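Local coordinates for protein pyridoxal kinase (Entamoeba histolytica, PDB 4S1H) that probably phosphorylates pyridoxal with ATP to give pyridoxal 5'-phosphate, and is seen here with ADP and magnesium ions bound, at residues 243-246 against 247-251; 14-17 against 18-22; 262-265 against 266-269; 223-226 against 227-231. All blocks are in the same frame, centred on the assembly; numbering follows the deposited sequence.

Contact 1: 243-246 against 247-251; sequences STLQ and TILRN. With ADP (adenosine-5'-diphosphate), chain C.
Q246, L245 and T247 meet their neighbours one turn along in the last turns of helix 234-250. This alpha-helix forms one wall of the ADP pocket in the ribokinase-like fold. Its backbone bonds run from T247, I248, L249 and R250 back to S243, T244, L245 and Q246. The last of them, R250 N to Q246 O, is 2.9 Å long and close to straight. The aliphatic part of R250 runs over the same carbonyl, with CG 3.4 Å from Q246 O. The chain of Q246 bends at chi2 (-59°), which carries its amide to the adenine. Q246 is an observed ADP-binding residue, and I209 and F274 pack against it. L245 has CG anti to its backbone N (chi1 -159°), which sends the CD2 branch to the ribose. Its CD2 lies 3.1 Å from O4' of ADP. The other branch, CD1, faces L249 CG at 4.5 Å. L249 CD1 in turn sits over one face of the adenine, 3.6 Å from C4 of ADP. L245 and L249 thus press on ribose and base from successive turns, and helix 216-229 backs both leucines. T247 lies on a more open side of the helix, with CB 3.3 Å from T244 O. Its carbonyl closes the helix end. N251, the first residue to leave helical geometry, grips T247 O twice. ND2 at 2.7 Å, in a nearly straight bond of 170°, and the backbone N at 3.2 Å reach that oxygen from opposite faces of its plane.

Contact 2: 14-17 against 18-22; sequences SGFV and GNRCG
This is a local contact between a loop and the first turns of the helix it leads into. The loop follows strand 5-9 and the helix is 18-28. G18 comes within about 4 Å of S10, which binds pyridoxal 5'-phosphate in a structure of this protein, though that ligand is absent here. V17 makes the backbone link. Its O receives two weak bonds, from R20 N at 3.0 Å and from C21 N at 3.3 Å. The first is strongly bent, at 126°. G15 and G18 both have positive phi, which suits glycine and lets the chain turn sharply into the helix. C21 turns its sulfur back to the loop, with SG 3.5 Å from the carbonyl carbon F16 C. The same SG touches F16 CB at 3.9 Å. R20 reaches back further. Its CG stands anti to the backbone N (chi1 -171°) and lies 3.5 Å from G15 O. A bend at chi2 then brings NH2 to the edge of the F16 ring. One water lies in the guanidinium plane at its edge and accepts from R20 NE at 2.8 Å. It also bridges to G15 O. R20 NH2 forms a salt bridge with D27 of the second subunit, so this turn also belongs to the dimer interface. Around the contact, V17 and C21 face D218 and T219 of helix 216-229. N19 packs on F35 and L37 of strand 33-41, and the F16 ring rests on the loop residues I260 and I261.

Contact 3: 262-265 against 266-269; sequences NCIP and YLKG
The chain from C263 to G269 winds through consecutive tight turns, each closed by a bond three residues back. Y266 N donates to C263 O at 2.9 Å, and L267 N donates to I264 O at 3.1 Å. Both donors stand above the plane of their carbonyl, by 44° and 59°. A type I beta turn from Y266 to G269 follows. Among the side chains, Y266 is the largest contributor. It has CG anti to the carbonyl carbon (chi1 -53°), which lays the ring beside P265. P265 CB sits over one ring face, 4.4 Å from Y266 CD2. N262 O approaches the ring edge near its plane. I264 and L267 cross obliquely, with I264 CG1 4.1 Å from L267 CD1. L267 also packs on helices 216-229 and 234-250, while I264 and P265 touch D27 and Q30 of the second subunit. A water donates to I264 O at 2.9 Å and accepts from K268 N at 3.1 Å. The chemistry is therefore backbone bonding lined with apolar contacts. No charged pair joins the two segments, and the I264 carbonyl is held by both an amide and a water.

Contact 4: 223-226 against 227-231; sequences ILLS and WIIKG
I229 and L225 interlock one turn apart on helix 216-229. The CD1 tip of I229 settles against the branch point of L225, 3.7 Å from its CG. Here a slim isoleucine end fills the notch between the two methyls of a leucine. I228 meets L224 differently. I228 CD1 lies along the CG-CD1 branch of L224, about 4.0 Å from both L224 CG and L224 CD1. The isoleucines have CG1 anti to the carbonyl carbon, which also sets I229 CG1 against L225 O at 3.3 Å. I223 and W227 make a third kind of pair. They lie side by side and point the same way. The methyl I223 CG2 sits beside the pyrrole part of the indole, 3.9 Å from W227 CD1. The indole has further partners: R240 in a cation-pi contact and F29 edge-to-face. S226 is a small residue between these ridges, and F29, I31 and I25 pack against it. Its OG is bonded to Y222 O. Beneath the side chains run regular helical bonds, the last from K230 N to S226 O at 2.9 Å. G231 is the first residue to leave helical geometry; its phi of 94° suits glycine and its N bonds to I228 O at 3.0 Å. This is a Schellman motif, the C-terminal cap of the helix whose other end carries the ADP-binding G217.

Overall arrangement
Contacts 1, 3 and 4 form a connected cluster, while contact 2 stands apart. The centres of contacts 1 and 3 are about 10 Å apart, and I248 packs on C263 and L267. T244 CG2 meets I223 CD1 at 3.8 Å, joining contact 1 to contact 4. L267 meets that same I223, and W227 CZ2 lies 3.3 Å from K268 O, so contact 3 wedges beside both helices. Only contact 1 touches ADP. The nearest side chain of contact 2 is about 8 Å from ADP, that of contact 4 about 9 Å, and that of contact 3 about 12 Å. Contacts 2 and 3 both reach the second subunit, but are about 7 Å apart at their nearest atoms.

Contact 1: 243-246 against 247-251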
loop_
_atom_site.group_PDB
_atom_site.type_symbol
_atom_site.label_atom_id
_atom_site.label_comp_id
_atom_site.label_asym_id
_atom_site.label_seq_id
_atom_site.Cartn_x
_atom_site.Cartn_y
_atom_site.Cartn_z
ATOM N N SER A 243 -22.532 -4.031 -4.057
ATOM C CA SER A 243 -23.143 -2.720 -4.230
ATOM C C SER A 243 -22.122 -1.634 -4.357
ATOM O O SER A 243 -22.207 -0.807 -5.273
ATOM C CB SER A 243 -24.165 -2.425 -3.124
ATOM O OG SER A 243 -25.211 -3.396 -3.156
ATOM N N THR A 244 -21.148 -1.625 -3.445
ATOM C CA THR A 244 -20.070 -0.643 -3.486
ATOM C C THR A 244 -19.266 -0.782 -4.776
ATOM O O THR A 244 -18.944 0.211 -5.423
ATOM C CB THR A 244 -19.201 -0.776 -2.239
ATOM O OG1 THR A 244 -20.010 -0.464 -1.097
ATOM C CG2 THR A 244 -17.998 0.165 -2.288
ATOM N N LEU A 245 -19.027 -2.020 -5.199
ATOM C CA LEU A 245 -18.311 -2.243 -6.462
ATOM C C LEU A 245 -19.059 -1.697 -7.678
ATOM O O LEU A 245 -18.439 -1.123 -8.589
ATOM C CB LEU A 245 -18.011 -3.730 -6.631
ATOM C CG LEU A 245 -16.897 -4.214 -7.562
ATOM C CD1 LEU A 245 -15.670 -3.327 -7.649
ATOM C CD2 LEU A 245 -16.488 -5.609 -7.106
ATOM N N GLN A 246 -20.390 -1.850 -7.734
ATOM C CA GLN A 246 -21.162 -1.256 -8.834
ATOM C C GLN A 246 -20.988 0.241 -8.865
ATOM O O GLN A 246 -20.784 0.836 -9.918
ATOM C CB GLN A 246 -22.663 -1.591 -8.751
ATOM C CG GLN A 246 -23.024 -2.979 -9.210
ATOM C CD GLN A 246 -22.621 -3.257 -10.662
ATOM O OE1 GLN A 246 -21.591 -3.845 -10.950
ATOM N NE2 GLN A 246 -23.446 -2.791 -11.590
ATOM N N THR A 247 -20.979 0.868 -7.686
ATOM C CA THR A 247 -20.751 2.297 -7.608
ATOM C C THR A 247 -19.377 2.676 -8.168
ATOM O O THR A 247 -19.278 3.638 -8.932
ATOM C CB THR A 247 -20.891 2.797 -6.163
ATOM O OG1 THR A 247 -22.229 2.544 -5.727
ATOM C CG2 THR A 247 -20.578 4.299 -6.063
ATOM N N ILE A 248 -18.342 1.921 -7.815
ATOM C CA ILE A 248 -16.996 2.187 -8.311
ATOM C C ILE A 248 -16.945 2.059 -9.826
ATOM O O ILE A 248 -16.414 2.934 -10.509
ATOM C CB ILE A 248 -15.938 1.274 -7.673
ATOM C CG1 ILE A 248 -15.828 1.547 -6.167
ATOM C CG2 ILE A 248 -14.568 1.454 -8.340
ATOM C CD1 ILE A 248 -15.101 0.463 -5.416
ATOM N N LEU A 249 -17.539 0.992 -10.346
ATOM C CA LEU A 249 -17.494 0.770 -11.791
ATOM C C LEU A 249 -18.298 1.778 -12.607
ATOM O O LEU A 249 -17.849 2.228 -13.667
ATOM C CB LEU A 249 -17.964 -0.635 -12.119
ATOM C CG LEU A 249 -17.020 -1.671 -11.572
ATOM C CD1 LEU A 249 -17.598 -3.017 -11.874
ATOM C CD2 LEU A 249 -15.627 -1.570 -12.186
ATOM N N ARG A 250 -19.491 2.141 -12.120
ATOM C CA ARG A 250 -20.291 3.200 -12.764
ATOM C C ARG A 250 -19.518 4.503 -12.832
ATOM O O ARG A 250 -19.695 5.298 -13.755
ATOM C CB ARG A 250 -21.642 3.405 -12.063
ATOM C CG ARG A 250 -22.667 2.306 -12.386
ATOM C CD ARG A 250 -24.034 2.549 -11.799
ATOM N NE ARG A 250 -24.900 1.362 -11.857
ATOM C CZ ARG A 250 -26.194 1.357 -11.538
ATOM N NH1 ARG A 250 -26.809 2.473 -11.148
ATOM N NH2 ARG A 250 -26.885 0.223 -11.618
ATOM N N ASN A 251 -18.633 4.714 -11.860
ATOM C CA ASN A 251 -17.814 5.908 -11.822
ATOM C C ASN A 251 -16.399 5.780 -12.365
ATOM O O ASN A 251 -15.572 6.671 -12.158
ATOM C CB ASN A 251 -17.803 6.431 -10.387
ATOM C CG ASN A 251 -19.151 6.993 -10.015
ATOM O OD1 ASN A 251 -19.468 8.141 -10.360
ATOM N ND2 ASN A 251 -19.969 6.188 -9.374
HETATM P PB ADP C . -12.175 -11.212 -11.126
HETATM O O1B ADP C . -12.486 -11.756 -12.502
HETATM O O2B ADP C . -11.301 -9.970 -11.153
HETATM O O3B ADP C . -11.755 -12.303 -10.189
HETATM P PA ADP C . -15.043 -10.782 -11.180
HETATM O O1A ADP C . -15.717 -12.032 -10.683
HETATM O O2A ADP C . -14.928 -10.547 -12.650
HETATM O O3A ADP C . -13.564 -10.677 -10.524
HETATM O "O5'" ADP C . -15.735 -9.512 -10.538
HETATM C "C5'" ADP C . -15.928 -9.330 -9.150
HETATM C "C4'" ADP C . -17.194 -8.538 -8.988
HETATM O "O4'" ADP C . -17.066 -7.296 -9.679
HETATM C "C3'" ADP C . -18.385 -9.247 -9.624
HETATM O "O3'" ADP C . -19.039 -10.106 -8.683
HETATM C "C2'" ADP C . -19.230 -8.098 -10.079
HETATM O "O2'" ADP C . -20.026 -7.631 -8.999
HETATM C "C1'" ADP C . -18.234 -7.008 -10.434
HETATM N N9 ADP C . -17.901 -6.905 -11.875
HETATM C C8 ADP C . -16.805 -7.314 -12.527
HETATM N N7 ADP C . -16.864 -7.006 -13.847
HETATM C C5 ADP C . -18.029 -6.373 -14.041
HETATM C C6 ADP C . -18.730 -5.756 -15.192
HETATM N N6 ADP C . -18.160 -5.788 -16.414
HETATM N N1 ADP C . -19.938 -5.200 -14.959
HETATM C C2 ADP C . -20.508 -5.181 -13.720
HETATM N N3 ADP C . -19.918 -5.716 -12.632
HETATM C C4 ADP C . -18.704 -6.308 -12.739
#

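Contact 2: 14-17 against 18-22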
loop_
_atom_site.group_PDB
_atom_site.type_symbol
_atom_site.label_atom_id
_atom_site.label_comp_id
_atom_site.label_asym_id
_atom_site.label_seq_id
_atom_site.Cartn_x
_atom_site.Cartn_y
_atom_site.Cartn_z
ATOM N N SER A 14 1.815 1.527 -9.901
ATOM C CA SER A 14 0.789 2.372 -10.466
ATOM C C SER A 14 -0.441 1.510 -10.687
ATOM O O SER A 14 -0.335 0.311 -11.024
ATOM C CB SER A 14 1.257 2.916 -11.790
ATOM O OG SER A 14 0.319 3.799 -12.386
ATOM N N GLY A 15 -1.584 2.114 -10.452
ATOM C CA GLY A 15 -2.846 1.378 -10.505
ATOM C C GLY A 15 -3.173 0.477 -9.339
ATOM O O GLY A 15 -2.553 0.520 -8.278
ATOM N N PHE A 16 -4.189 -0.359 -9.522
ATOM C CA PHE A 16 -4.872 -0.993 -8.399
ATOM C C PHE A 16 -5.189 -2.449 -8.735
ATOM O O PHE A 16 -6.164 -2.763 -9.430
ATOM C CB PHE A 16 -6.128 -0.188 -8.017
ATOM C CG PHE A 16 -5.907 1.306 -8.024
ATOM C CD1 PHE A 16 -5.177 1.905 -7.022
ATOM C CD2 PHE A 16 -6.342 2.090 -9.097
ATOM C CE1 PHE A 16 -4.923 3.275 -7.050
ATOM C CE2 PHE A 16 -6.101 3.463 -9.134
ATOM C CZ PHE A 16 -5.383 4.057 -8.101
ATOM N N VAL A 17 -4.342 -3.331 -8.232
ATOM C CA VAL A 17 -4.625 -4.781 -8.137
ATOM C C VAL A 17 -4.068 -5.303 -6.825
ATOM O O VAL A 17 -3.296 -4.599 -6.150
ATOM C CB VAL A 17 -4.043 -5.598 -9.323
ATOM C CG1 VAL A 17 -4.644 -5.141 -10.644
ATOM C CG2 VAL A 17 -2.528 -5.521 -9.368
ATOM N N GLY A 18 -4.474 -6.531 -6.474
ATOM C CA GLY A 18 -3.916 -7.287 -5.397
ATOM C C GLY A 18 -3.796 -6.548 -4.085
ATOM O O GLY A 18 -4.738 -5.871 -3.619
ATOM N N ASN A 19 -2.611 -6.645 -3.494
ATOM C CA ASN A 19 -2.385 -5.976 -2.210
ATOM C C ASN A 19 -2.474 -4.445 -2.237
ATOM O O ASN A 19 -2.709 -3.849 -1.202
ATOM C CB ASN A 19 -1.072 -6.417 -1.542
ATOM C CG ASN A 19 -1.279 -7.412 -0.432
ATOM O OD1 ASN A 19 -2.396 -7.620 0.040
ATOM N ND2 ASN A 19 -0.207 -8.021 0.006
ATOM N N ARG A 20 -2.329 -3.816 -3.394
ATOM C CA ARG A 20 -2.564 -2.385 -3.506
ATOM C C ARG A 20 -4.040 -2.037 -3.261
ATOM O O ARG A 20 -4.345 -1.103 -2.520
ATOM C CB ARG A 20 -2.027 -1.852 -4.817
ATOM C CG ARG A 20 -2.016 -0.374 -4.962
ATOM C CD ARG A 20 -0.929 0.356 -4.156
ATOM N NE ARG A 20 -1.322 1.764 -4.307
ATOM C CZ ARG A 20 -1.834 2.578 -3.381
ATOM N NH1 ARG A 20 -1.962 2.211 -2.102
ATOM N NH2 ARG A 20 -2.249 3.770 -3.762
ATOM N N CYS A 21 -4.959 -2.788 -3.877
ATOM C CA CYS A 21 -6.395 -2.728 -3.507
ATOM C C CYS A 21 -6.601 -2.977 -2.024
ATOM O O CYS A 21 -7.362 -2.275 -1.373
ATOM C CB CYS A 21 -7.219 -3.738 -4.304
ATOM S SG CYS A 21 -7.238 -3.361 -6.045
ATOM N N GLY A 22 -5.923 -3.990 -1.492
ATOM C CA GLY A 22 -6.036 -4.347 -0.103
ATOM C C GLY A 22 -5.614 -3.220 0.803
ATOM O O GLY A 22 -6.300 -2.918 1.773
HETATM O O HOH W 1 -0.468 1.807 -6.953
#

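Contact 3: 262-265 against 266-269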
loop_
_atom_site.group_PDB
_atom_site.type_symbol
_atom_site.label_atom_id
_atom_site.label_comp_id
_atom_site.label_asym_id
_atom_site.label_seq_id
_atom_site.Cartn_x
_atom_site.Cartn_y
_atom_site.Cartn_z
ATOM N N ASN A 262 -10.725 7.924 -5.892
ATOM C CA ASN A 262 -11.829 8.876 -5.805
ATOM C C ASN A 262 -13.065 8.331 -5.087
ATOM O O ASN A 262 -13.865 9.109 -4.569
ATOM C CB ASN A 262 -12.170 9.446 -7.180
ATOM C CG ASN A 262 -11.025 10.281 -7.744
ATOM O OD1 ASN A 262 -10.484 11.130 -7.031
ATOM N ND2 ASN A 262 -10.575 9.971 -8.973
ATOM N N CYS A 263 -13.187 6.999 -5.047
ATOM C CA CYS A 263 -14.288 6.345 -4.405
ATOM C C CYS A 263 -14.000 5.957 -2.965
ATOM O O CYS A 263 -14.869 5.389 -2.319
ATOM C CB CYS A 263 -14.735 5.130 -5.243
ATOM S SG CYS A 263 -15.526 5.652 -6.807
ATOM N N ILE A 264 -12.831 6.342 -2.410
ATOM C CA ILE A 264 -12.536 6.006 -1.023
ATOM C C ILE A 264 -13.656 6.372 -0.044
ATOM O O ILE A 264 -13.973 5.548 0.787
ATOM C CB ILE A 264 -11.147 6.582 -0.587
ATOM C CG1 ILE A 264 -10.022 5.692 -1.122
ATOM C CG2 ILE A 264 -11.041 6.729 0.932
ATOM C CD1 ILE A 264 -8.633 6.334 -1.067
ATOM N N PRO A 265 -14.317 7.541 -0.194
ATOM C CA PRO A 265 -15.417 7.937 0.709
ATOM C C PRO A 265 -16.659 7.034 0.707
ATOM O O PRO A 265 -17.470 7.137 1.624
ATOM C CB PRO A 265 -15.781 9.341 0.202
ATOM C CG PRO A 265 -14.513 9.865 -0.346
ATOM C CD PRO A 265 -13.860 8.689 -1.001
ATOM N N TYR A 266 -16.801 6.202 -0.324
ATOM C CA TYR A 266 -17.945 5.299 -0.499
ATOM C C TYR A 266 -17.592 3.854 -0.168
ATOM O O TYR A 266 -18.466 2.995 -0.252
ATOM C CB TYR A 266 -18.505 5.389 -1.937
ATOM C CG TYR A 266 -18.825 6.807 -2.343
ATOM C CD1 TYR A 266 -19.971 7.446 -1.882
ATOM C CD2 TYR A 266 -17.943 7.541 -3.125
ATOM C CE1 TYR A 266 -20.239 8.751 -2.229
ATOM C CE2 TYR A 266 -18.194 8.847 -3.474
ATOM C CZ TYR A 266 -19.336 9.462 -3.017
ATOM O OH TYR A 266 -19.611 10.758 -3.345
ATOM N N LEU A 267 -16.349 3.575 0.249
ATOM C CA LEU A 267 -15.931 2.199 0.458
ATOM C C LEU A 267 -16.629 1.551 1.661
ATOM O O LEU A 267 -16.913 0.346 1.613
ATOM C CB LEU A 267 -14.411 2.084 0.596
ATOM C CG LEU A 267 -13.591 2.284 -0.673
ATOM C CD1 LEU A 267 -12.129 2.235 -0.342
ATOM C CD2 LEU A 267 -13.886 1.214 -1.733
ATOM N N LYS A 268 -16.952 2.361 2.664
ATOM C CA LYS A 268 -17.682 1.948 3.861
ATOM C C LYS A 268 -19.181 2.124 3.721
ATOM O O LYS A 268 -19.917 2.083 4.712
ATOM C CB LYS A 268 -17.196 2.724 5.098
ATOM C CG LYS A 268 -15.795 2.358 5.559
ATOM C CD LYS A 268 -15.389 3.080 6.846
ATOM C CE LYS A 268 -16.321 2.833 8.023
ATOM N NZ LYS A 268 -16.832 1.443 8.267
ATOM N N GLY A 269 -19.665 2.283 2.483
ATOM C CA GLY A 269 -21.093 2.330 2.196
ATOM C C GLY A 269 -21.819 1.118 2.697
ATOM O O GLY A 269 -21.309 0.002 2.618
HETATM O O HOH W 2 -15.541 5.040 3.218
#

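Contact 4: 223-226 against 227-231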
loop_
_atom_site.group_PDB
_atom_site.type_symbol
_atom_site.label_atom_id
_atom_site.label_comp_id
_atom_site.label_asym_id
_atom_site.label_seq_id
_atom_site.Cartn_x
_atom_site.Cartn_y
_atom_site.Cartn_z
ATOM N N ILE A 223 -13.314 -5.590 0.299
ATOM C CA ILE A 223 -14.519 -4.957 0.870
ATOM C C ILE A 223 -15.317 -6.018 1.654
ATOM O O ILE A 223 -15.732 -5.772 2.790
ATOM C CB ILE A 223 -15.407 -4.266 -0.180
ATOM C CG1 ILE A 223 -14.624 -3.134 -0.885
ATOM C CG2 ILE A 223 -16.634 -3.663 0.504
ATOM C CD1 ILE A 223 -15.311 -2.545 -2.107
ATOM N N LEU A 224 -15.535 -7.168 1.026
ATOM C CA LEU A 224 -16.207 -8.300 1.710
ATOM C C LEU A 224 -15.549 -8.659 3.044
ATOM O O LEU A 224 -16.198 -8.689 4.090
ATOM C CB LEU A 224 -16.192 -9.521 0.789
ATOM C CG LEU A 224 -16.645 -10.840 1.407
ATOM C CD1 LEU A 224 -18.081 -10.721 1.867
ATOM C CD2 LEU A 224 -16.445 -11.940 0.385
ATOM N N LEU A 225 -14.221 -8.836 3.025
ATOM C CA LEU A 225 -13.469 -9.153 4.255
ATOM C C LEU A 225 -13.591 -8.076 5.305
ATOM O O LEU A 225 -13.769 -8.383 6.478
ATOM C CB LEU A 225 -11.985 -9.335 3.946
ATOM C CG LEU A 225 -11.129 -9.704 5.152
ATOM C CD1 LEU A 225 -11.366 -11.152 5.552
ATOM C CD2 LEU A 225 -9.671 -9.414 4.849
ATOM N N SER A 226 -13.490 -6.799 4.899
ATOM C CA SER A 226 -13.618 -5.697 5.859
ATOM C C SER A 226 -14.967 -5.792 6.597
ATOM O O SER A 226 -15.011 -5.662 7.801
ATOM C CB SER A 226 -13.468 -4.342 5.189
ATOM O OG SER A 226 -12.177 -4.241 4.617
ATOM N N TRP A 227 -16.067 -6.048 5.875
ATOM C CA TRP A 227 -17.369 -6.139 6.535
ATOM C C TRP A 227 -17.499 -7.396 7.416
ATOM O O TRP A 227 -18.051 -7.318 8.492
ATOM C CB TRP A 227 -18.511 -6.092 5.527
ATOM C CG TRP A 227 -18.760 -4.749 4.956
ATOM C CD1 TRP A 227 -18.819 -4.438 3.648
ATOM C CD2 TRP A 227 -19.001 -3.521 5.680
ATOM N NE1 TRP A 227 -19.082 -3.097 3.495
ATOM C CE2 TRP A 227 -19.183 -2.511 4.729
ATOM C CE3 TRP A 227 -19.087 -3.184 7.046
ATOM C CZ2 TRP A 227 -19.415 -1.171 5.077
ATOM C CZ3 TRP A 227 -19.299 -1.843 7.398
ATOM C CH2 TRP A 227 -19.470 -0.855 6.417
ATOM N N ILE A 228 -16.911 -8.501 6.988
ATOM C CA ILE A 228 -16.813 -9.670 7.863
ATOM C C ILE A 228 -16.072 -9.339 9.159
ATOM O O ILE A 228 -16.522 -9.689 10.255
ATOM C CB ILE A 228 -16.141 -10.841 7.155
ATOM C CG1 ILE A 228 -17.037 -11.392 6.032
ATOM C CG2 ILE A 228 -15.825 -11.952 8.141
ATOM C CD1 ILE A 228 -16.335 -12.309 5.079
ATOM N N ILE A 229 -14.947 -8.669 9.010
ATOM C CA ILE A 229 -14.191 -8.222 10.169
ATOM C C ILE A 229 -15.021 -7.346 11.103
ATOM O O ILE A 229 -14.933 -7.481 12.346
ATOM C CB ILE A 229 -12.846 -7.538 9.756
ATOM C CG1 ILE A 229 -11.904 -8.592 9.185
ATOM C CG2 ILE A 229 -12.202 -6.814 10.937
ATOM C CD1 ILE A 229 -10.667 -8.059 8.489
ATOM N N LYS A 230 -15.789 -6.422 10.534
ATOM C CA LYS A 230 -16.659 -5.535 11.322
ATOM C C LYS A 230 -17.881 -6.250 11.953
ATOM O O LYS A 230 -18.655 -5.611 12.674
ATOM C CB LYS A 230 -17.108 -4.333 10.477
ATOM C CG LYS A 230 -15.985 -3.404 9.983
ATOM C CD LYS A 230 -15.299 -2.661 11.097
ATOM C CE LYS A 230 -14.106 -1.890 10.551
ATOM N NZ LYS A 230 -13.389 -1.197 11.656
ATOM N N GLY A 231 -18.051 -7.546 11.696
ATOM C CA GLY A 231 -19.079 -8.348 12.324
ATOM C C GLY A 231 -20.371 -8.464 11.540
ATOM O O GLY A 231 -21.382 -8.888 12.086
#